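Local coordinates for protein ethylbenzene dehydrogenase beta-subunit (Aromatoleum aromaticum, PDB 2IVF) that carries three 4Fe-4S clusters and one 3Fe-4S cluster as the ferredoxin-like iron-sulfur subunit of a three-chain assembly, and probably conducts electrons along them, at residues B[147-152]-B[194-199]; B[156-161]-B[264-269]. All coordinates share one frame; numbering follows the deposited sequence.

Contact 1. Residues B[147-152]-B[194-199]; sequences LARMCN and CPYKAI. With SF4 (iron/sulfur cluster), chain S.
Tyr-196 meets Asn-152 over one face of its ring and Arg-149 at the ring's edge. The amide nitrogen ND2 of Asn-152 sits over the ring centre, 3.1 Å above the plane. The amide is steeply turned, at 60° to the ring, so its nitrogen end faces the aromatic surface. Asn-152 CG lies anti to its carbonyl carbon (chi1 -60°), which directs the amide across the ring. Arg-149 approaches from another side. Its NH2 donates to the backbone oxygen Tyr-196 O at 2.9 Å, in the carbonyl plane and on a lone pair. The bond is fairly straight, 162° at the hydrogen. A bend at chi3 carries the guanidinium there, and Arg-149 NH2 also comes 3.4 Å from Tyr-196 CB. The guanidinium makes a cation-pi contact with Tyr-68, and the phenol OH of Tyr-196 is hydrogen-bonded to Leu-260 O. Ala-198 CB packs 3.9 Å from Cys-151 CA. Two ligands of one iron-sulfur cluster flank these contacts: Cys-151 SG binds FE4 at 2.3 Å and Cys-194 SG binds FE1 at 2.4 Å. Ala-198 N donates an almost linear bond to Cys-194 SG (3.2 Å). Both segments are thus fixed beside a shared cluster, and the N-H group directed at the thiolate would probably temper its negative charge.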
ATOM      1  N   LEU B 147       6.601  -2.399 -14.112  1.00 23.21           N
ATOM      2  CA  LEU B 147       7.014  -1.645 -15.271  1.00 23.57           C
ATOM      3  C   LEU B 147       6.260  -0.319 -15.351  1.00 23.90           C
ATOM      4  O   LEU B 147       5.072  -0.279 -15.717  1.00 23.91           O
ATOM      5  CB  LEU B 147       6.773  -2.477 -16.524  1.00 23.55           C
ATOM      6  CG  LEU B 147       7.163  -1.787 -17.855  1.00 23.46           C
ATOM      7  CD1 LEU B 147       8.647  -1.390 -17.833  1.00 26.02           C
ATOM      8  CD2 LEU B 147       6.838  -2.684 -19.100  1.00 24.77           C
ATOM      9  N   ALA B 148       6.971   0.737 -14.955  1.00 24.21           N
ATOM     10  CA  ALA B 148       6.505   2.107 -15.013  1.00 23.88           C
ATOM     11  C   ALA B 148       6.713   2.669 -16.381  1.00 24.40           C
ATOM     12  O   ALA B 148       7.764   2.460 -17.023  1.00 24.48           O
ATOM     13  CB  ALA B 148       7.207   3.001 -13.938  1.00 24.34           C
ATOM     14  N   ARG B 149       5.705   3.393 -16.843  1.00 24.53           N
ATOM     15  CA  ARG B 149       5.721   3.943 -18.161  1.00 24.03           C
ATOM     16  C   ARG B 149       5.031   5.297 -18.178  1.00 24.04           C
ATOM     17  O   ARG B 149       4.089   5.536 -17.419  1.00 24.13           O
ATOM     18  CB  ARG B 149       5.028   3.007 -19.146  1.00 24.46           C
ATOM     19  CG  ARG B 149       5.747   1.668 -19.370  1.00 25.75           C
ATOM     20  CD  ARG B 149       4.928   0.740 -20.193  1.00 25.87           C
ATOM     21  NE  ARG B 149       4.708   1.443 -21.439  1.00 26.04           N
ATOM     22  CZ  ARG B 149       3.554   1.582 -22.066  1.00 28.37           C
ATOM     23  NH1 ARG B 149       2.458   1.020 -21.623  1.00 27.42           N
ATOM     24  NH2 ARG B 149       3.504   2.316 -23.169  1.00 26.54           N
ATOM     25  N   MET B 150       5.483   6.145 -19.078  1.00 24.47           N
ATOM     26  CA  MET B 150       4.826   7.408 -19.356  1.00 24.78           C
ATOM     27  C   MET B 150       5.011   7.654 -20.845  1.00 24.79           C
ATOM     28  O   MET B 150       5.504   6.775 -21.566  1.00 25.97           O
ATOM     29  CB  MET B 150       5.483   8.568 -18.574  1.00 25.81           C
ATOM     30  CG  MET B 150       5.749   8.338 -17.131  1.00 28.45           C
ATOM     31  SD  MET B 150       7.339   7.563 -16.736  1.00 30.87           S
ATOM     32  CE  MET B 150       8.419   9.011 -16.946  1.00 29.02           C
ATOM     33  N   CYS B 151       4.689   8.855 -21.311  1.00 23.54           N
ATOM     34  CA  CYS B 151       5.004   9.194 -22.698  1.00 23.74           C
ATOM     35  C   CYS B 151       6.519   9.267 -22.789  1.00 23.94           C
ATOM     36  O   CYS B 151       7.181   9.786 -21.897  1.00 26.29           O
ATOM     37  CB  CYS B 151       4.371  10.496 -23.150  1.00 22.21           C
ATOM     38  SG  CYS B 151       5.114  11.221 -24.628  1.00 22.56           S
ATOM     39  N   ASN B 152       7.054   8.746 -23.888  1.00 24.76           N
ATOM     40  CA  ASN B 152       8.480   8.671 -24.095  1.00 23.97           C
ATOM     41  C   ASN B 152       9.088   9.941 -24.690  1.00 23.92           C
ATOM     42  O   ASN B 152      10.286   9.996 -24.877  1.00 25.58           O
ATOM     43  CB  ASN B 152       8.806   7.425 -24.962  1.00 23.08           C
ATOM     44  CG  ASN B 152       8.352   6.162 -24.313  1.00 25.35           C
ATOM     45  OD1 ASN B 152       8.882   5.784 -23.257  1.00 25.14           O
ATOM     46  ND2 ASN B 152       7.299   5.554 -24.848  1.00 22.74           N
ATOM     47  N   CYS B 194       0.441   6.227 -31.955  1.00 21.37           N
ATOM     48  CA  CYS B 194       1.400   6.079 -30.886  1.00 22.07           C
ATOM     49  C   CYS B 194       1.444   4.604 -30.506  1.00 23.04           C
ATOM     50  O   CYS B 194       0.471   4.089 -29.988  1.00 22.12           O
ATOM     51  CB  CYS B 194       1.040   6.904 -29.658  1.00 21.11           C
ATOM     52  SG  CYS B 194       1.990   6.354 -28.204  1.00 23.53           S
ATOM     53  N   PRO B 195       2.585   3.931 -30.745  1.00 22.03           N
ATOM     54  CA  PRO B 195       2.638   2.502 -30.514  1.00 21.78           C
ATOM     55  C   PRO B 195       2.718   2.180 -29.052  1.00 22.32           C
ATOM     56  O   PRO B 195       2.663   1.013 -28.689  1.00 23.15           O
ATOM     57  CB  PRO B 195       3.929   2.111 -31.196  1.00 21.33           C
ATOM     58  CG  PRO B 195       4.775   3.279 -31.027  1.00 23.40           C
ATOM     59  CD  PRO B 195       3.878   4.455 -31.191  1.00 23.20           C
ATOM     60  N   TYR B 196       2.889   3.205 -28.222  1.00 22.55           N
ATOM     61  CA  TYR B 196       2.840   3.030 -26.753  1.00 22.20           C
ATOM     62  C   TYR B 196       1.466   3.278 -26.127  1.00 23.27           C
ATOM     63  O   TYR B 196       1.263   3.112 -24.885  1.00 21.91           O
ATOM     64  CB  TYR B 196       3.852   3.974 -26.135  1.00 22.26           C
ATOM     65  CG  TYR B 196       5.242   3.685 -26.577  1.00 21.50           C
ATOM     66  CD1 TYR B 196       6.027   2.729 -25.927  1.00 20.45           C
ATOM     67  CD2 TYR B 196       5.789   4.377 -27.624  1.00 23.14           C
ATOM     68  CE1 TYR B 196       7.330   2.420 -26.389  1.00 22.63           C
ATOM     69  CE2 TYR B 196       7.098   4.114 -28.079  1.00 23.77           C
ATOM     70  CZ  TYR B 196       7.873   3.141 -27.447  1.00 22.07           C
ATOM     71  OH  TYR B 196       9.148   2.931 -27.953  1.00 22.96           O
ATOM     72  N   LYS B 197       0.547   3.760 -26.955  1.00 22.16           N
ATOM     73  CA  LYS B 197      -0.775   4.233 -26.521  1.00 23.36           C
ATOM     74  C   LYS B 197      -0.681   5.175 -25.341  1.00 24.01           C
ATOM     75  O   LYS B 197      -1.377   5.004 -24.332  1.00 24.89           O
ATOM     76  CB  LYS B 197      -1.721   3.050 -26.277  1.00 23.30           C
ATOM     77  CG  LYS B 197      -1.985   2.240 -27.560  1.00 21.63           C
ATOM     78  CD  LYS B 197      -2.779   3.081 -28.573  1.00 23.71           C
ATOM     79  CE  LYS B 197      -2.911   2.486 -29.964  1.00 23.65           C
ATOM     80  NZ  LYS B 197      -1.664   2.426 -30.779  1.00 24.47           N
ATOM     81  N   ALA B 198       0.239   6.138 -25.482  1.00 23.64           N
ATOM     82  CA  ALA B 198       0.550   7.132 -24.451  1.00 23.72           C
ATOM     83  C   ALA B 198      -0.185   8.473 -24.702  1.00 24.27           C
ATOM     84  O   ALA B 198       0.137   9.503 -24.111  1.00 25.35           O
ATOM     85  CB  ALA B 198       2.060   7.342 -24.363  1.00 22.86           C
ATOM     86  N   ILE B 199      -1.161   8.473 -25.601  1.00 24.60           N
ATOM     87  CA  ILE B 199      -2.065   9.606 -25.759  1.00 24.55           C
ATOM     88  C   ILE B 199      -3.455   9.058 -25.528  1.00 24.63           C
ATOM     89  O   ILE B 199      -3.766   7.940 -25.976  1.00 24.07           O
ATOM     90  CB  ILE B 199      -2.023  10.232 -27.174  1.00 24.97           C
ATOM     91  CG1 ILE B 199      -0.620  10.605 -27.600  1.00 26.34           C
ATOM     92  CG2 ILE B 199      -2.908  11.465 -27.238  1.00 24.47           C
ATOM     93  CD1 ILE B 199      -0.561  11.575 -28.866  1.00 25.98           C
TER
HETATM   94 FE1  SF4 S1357       3.568   8.097 -28.130  1.00 22.83          FE
HETATM   95 FE2  SF4 S1357       3.989  10.474 -29.176  1.00 23.91          FE
HETATM   96 FE3  SF4 S1357       6.116   8.894 -28.461  1.00 22.80          FE
HETATM   97 FE4  SF4 S1357       4.556  10.011 -26.502  1.00 24.21          FE
HETATM   98  S1  SF4 S1357       5.884  11.127 -28.032  1.00 23.95           S
HETATM   99  S2  SF4 S1357       5.261   7.818 -26.647  1.00 23.92           S
HETATM  100  S3  SF4 S1357       2.528  10.021 -27.512  1.00 21.53           S
HETATM  101  S4  SF4 S1357       4.604   8.480 -30.151  1.00 22.74           S

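Contact 2. Residues B[156-161]-B[264-269]; sequences NPACLA and YGTGPN. With SF4 (iron/sulfur cluster), chain S.
Asn-156 grips the 264-269 loop with two hydrogen bonds, one from its backbone and one from its side chain. Its N donates to Thr-266 O at 2.8 Å, with 155° at the hydrogen. Its ND2 donates to Gly-265 O at 3.1 Å, and this oxygen lies close to the amide plane. Asn-156 CG is anti to the backbone N (chi1 179°), which extends the amide toward the Gly-265 carbonyl. Gly-265 itself has a positive phi of 84°, a backbone shape that favours glycine. A CA-H...O contact runs the other way, from Thr-266 CA to Asn-156 O at 3.3 Å. Beyond these polar groups, the methyl CG2 of Thr-266 packs on Ala-158 CB at 4.1 Å. Phe-75 touches both Asn-156 and Ala-158, and an aromatic side chain of another protein chain packs on Ala-158. Pro-157 is the N-cap of helix 158-162. Its CB lies 3.9 Å from S1 of the iron-sulfur cluster. In the first turn of the helix, Cys-159 SG binds FE2 at 2.2 Å. Ala-158 N comes 3.5 Å from S4, near the start of the helix. The two donors of Asn-156 therefore anchor the approach to a cluster-binding helix. The helix N terminus faces the cluster and would probably stabilise its negative charge.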
ATOM      1  N   ASN B 156      11.327  10.704 -32.755  1.00 25.03           N
ATOM      2  CA  ASN B 156      10.558  10.614 -33.989  1.00 23.89           C
ATOM      3  C   ASN B 156       9.121  10.229 -33.666  1.00 24.05           C
ATOM      4  O   ASN B 156       8.717   9.093 -33.920  1.00 24.37           O
ATOM      5  CB  ASN B 156      11.178   9.615 -34.925  1.00 25.09           C
ATOM      6  CG  ASN B 156      10.390   9.468 -36.205  1.00 27.58           C
ATOM      7  OD1 ASN B 156       9.907  10.462 -36.743  1.00 32.98           O
ATOM      8  ND2 ASN B 156      10.210   8.215 -36.684  1.00 32.31           N
ATOM      9  N   PRO B 157       8.358  11.161 -33.062  1.00 23.41           N
ATOM     10  CA  PRO B 157       7.043  10.839 -32.505  1.00 22.86           C
ATOM     11  C   PRO B 157       6.019  10.504 -33.571  1.00 22.38           C
ATOM     12  O   PRO B 157       5.848  11.261 -34.547  1.00 22.61           O
ATOM     13  CB  PRO B 157       6.649  12.083 -31.705  1.00 22.64           C
ATOM     14  CG  PRO B 157       7.567  13.145 -32.097  1.00 24.84           C
ATOM     15  CD  PRO B 157       8.745  12.558 -32.844  1.00 24.66           C
ATOM     16  N   ALA B 158       5.379   9.356 -33.407  1.00 21.78           N
ATOM     17  CA  ALA B 158       4.415   8.891 -34.389  1.00 22.65           C
ATOM     18  C   ALA B 158       3.115   9.670 -34.241  1.00 22.11           C
ATOM     19  O   ALA B 158       2.455   9.941 -35.224  1.00 23.83           O
ATOM     20  CB  ALA B 158       4.188   7.428 -34.260  1.00 21.28           C
ATOM     21  N   CYS B 159       2.795  10.042 -33.023  1.00 23.26           N
ATOM     22  CA  CYS B 159       1.621  10.842 -32.717  1.00 22.30           C
ATOM     23  C   CYS B 159       1.614  12.135 -33.506  1.00 22.21           C
ATOM     24  O   CYS B 159       0.625  12.487 -34.149  1.00 22.06           O
ATOM     25  CB  CYS B 159       1.609  11.109 -31.228  1.00 23.27           C
ATOM     26  SG  CYS B 159       3.081  11.962 -30.548  1.00 21.81           S
ATOM     27  N   LEU B 160       2.722  12.850 -33.457  1.00 22.14           N
ATOM     28  CA  LEU B 160       2.876  14.106 -34.198  1.00 22.92           C
ATOM     29  C   LEU B 160       2.655  13.964 -35.690  1.00 22.69           C
ATOM     30  O   LEU B 160       1.996  14.803 -36.328  1.00 22.33           O
ATOM     31  CB  LEU B 160       4.259  14.651 -33.921  1.00 22.86           C
ATOM     32  CG  LEU B 160       4.667  16.037 -34.459  1.00 23.17           C
ATOM     33  CD1 LEU B 160       5.826  16.539 -33.535  1.00 22.77           C
ATOM     34  CD2 LEU B 160       5.108  16.002 -35.879  1.00 23.80           C
ATOM     35  N   ALA B 161       3.237  12.903 -36.244  1.00 23.48           N
ATOM     36  CA  ALA B 161       3.180  12.590 -37.675  1.00 23.19           C
ATOM     37  C   ALA B 161       1.757  12.307 -38.106  1.00 23.07           C
ATOM     38  O   ALA B 161       1.341  12.701 -39.180  1.00 23.25           O
ATOM     39  CB  ALA B 161       4.056  11.361 -37.977  1.00 23.70           C
ATOM     40  N   TYR B 264       9.610  -0.116 -32.431  1.00 23.42           N
ATOM     41  CA  TYR B 264       8.465   0.678 -32.854  1.00 23.78           C
ATOM     42  C   TYR B 264       8.820   1.937 -33.639  1.00 24.24           C
ATOM     43  O   TYR B 264       7.913   2.607 -34.194  1.00 23.04           O
ATOM     44  CB  TYR B 264       7.589   1.042 -31.662  1.00 23.95           C
ATOM     45  CG  TYR B 264       6.943  -0.099 -30.905  1.00 24.34           C
ATOM     46  CD1 TYR B 264       6.955  -1.412 -31.368  1.00 25.86           C
ATOM     47  CD2 TYR B 264       6.274   0.150 -29.740  1.00 26.18           C
ATOM     48  CE1 TYR B 264       6.334  -2.432 -30.645  1.00 23.86           C
ATOM     49  CE2 TYR B 264       5.667  -0.846 -29.025  1.00 24.84           C
ATOM     50  CZ  TYR B 264       5.687  -2.137 -29.484  1.00 25.49           C
ATOM     51  OH  TYR B 264       5.070  -3.119 -28.718  1.00 25.71           O
ATOM     52  N   GLY B 265      10.114   2.257 -33.729  1.00 23.54           N
ATOM     53  CA  GLY B 265      10.599   3.252 -34.693  1.00 23.91           C
ATOM     54  C   GLY B 265      10.523   4.711 -34.290  1.00 23.79           C
ATOM     55  O   GLY B 265      10.829   5.595 -35.105  1.00 24.78           O
ATOM     56  N   THR B 266      10.171   4.977 -33.040  1.00 23.17           N
ATOM     57  CA  THR B 266       9.926   6.339 -32.606  1.00 24.02           C
ATOM     58  C   THR B 266      11.086   6.998 -31.863  1.00 24.46           C
ATOM     59  O   THR B 266      11.043   8.199 -31.649  1.00 25.73           O
ATOM     60  CB  THR B 266       8.686   6.425 -31.704  1.00 23.16           C
ATOM     61  OG1 THR B 266       8.938   5.809 -30.432  1.00 24.61           O
ATOM     62  CG2 THR B 266       7.477   5.749 -32.376  1.00 23.71           C
ATOM     63  N   GLY B 267      12.122   6.249 -31.501  1.00 24.13           N
ATOM     64  CA  GLY B 267      13.225   6.839 -30.748  1.00 24.07           C
ATOM     65  C   GLY B 267      12.767   7.345 -29.389  1.00 23.31           C
ATOM     66  O   GLY B 267      12.874   8.534 -29.063  1.00 23.87           O
ATOM     67  N   PRO B 268      12.277   6.447 -28.543  1.00 23.99           N
ATOM     68  CA  PRO B 268      11.765   6.843 -27.256  1.00 23.76           C
ATOM     69  C   PRO B 268      12.851   7.364 -26.335  1.00 23.71           C
ATOM     70  O   PRO B 268      14.003   6.948 -26.459  1.00 24.13           O
ATOM     71  CB  PRO B 268      11.239   5.535 -26.682  1.00 23.94           C
ATOM     72  CG  PRO B 268      12.076   4.535 -27.359  1.00 23.37           C
ATOM     73  CD  PRO B 268      12.219   4.996 -28.708  1.00 24.17           C
ATOM     74  N   ASN B 269      12.466   8.242 -25.409  1.00 22.63           N
ATOM     75  CA  ASN B 269      13.412   8.874 -24.522  1.00 23.22           C
ATOM     76  C   ASN B 269      13.105   8.655 -23.056  1.00 23.55           C
ATOM     77  O   ASN B 269      13.402   9.469 -22.202  1.00 23.43           O
ATOM     78  CB  ASN B 269      13.544  10.344 -24.879  1.00 23.22           C
ATOM     79  CG  ASN B 269      14.138  10.535 -26.222  1.00 22.54           C
ATOM     80  OD1 ASN B 269      13.516  11.116 -27.148  1.00 30.16           O
ATOM     81  ND2 ASN B 269      15.346  10.046 -26.387  1.00 22.00           N
TER
HETATM   82 FE1  SF4 S1357       3.568   8.097 -28.130  1.00 22.83          FE
HETATM   83 FE2  SF4 S1357       3.989  10.474 -29.176  1.00 23.91          FE
HETATM   84 FE3  SF4 S1357       6.116   8.894 -28.461  1.00 22.80          FE
HETATM   85 FE4  SF4 S1357       4.556  10.011 -26.502  1.00 24.21          FE
HETATM   86  S1  SF4 S1357       5.884  11.127 -28.032  1.00 23.95           S
HETATM   87  S2  SF4 S1357       5.261   7.818 -26.647  1.00 23.92           S
HETATM   88  S3  SF4 S1357       2.528  10.021 -27.512  1.00 21.53           S
HETATM   89  S4  SF4 S1357       4.604   8.480 -30.151  1.00 22.74           S

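Overall arrangement
Of the parts that make the contacts, strand 141-149 comes first along the chain, and the loop after it holds Cys-151. Helix 158-162 follows, then the loop 194-199, which opens with a beta turn, and last the loop 264-269. Contact 1 closes a loop of 41 residues and contact 2 one of 102. Their segments alternate along the chain, so the two closures cross. Both border the same 4Fe-4S cluster, and their centres lie about 11 Å apart. They also touch directly: Asn-152 O probably accepts a hydrogen bond from Asn-269 N, Ile-199 packs on Cys-159, and Pro-195 on Tyr-264. Together they tie the ferredoxin-like dicluster region to the later loop that leads into strand 270-273.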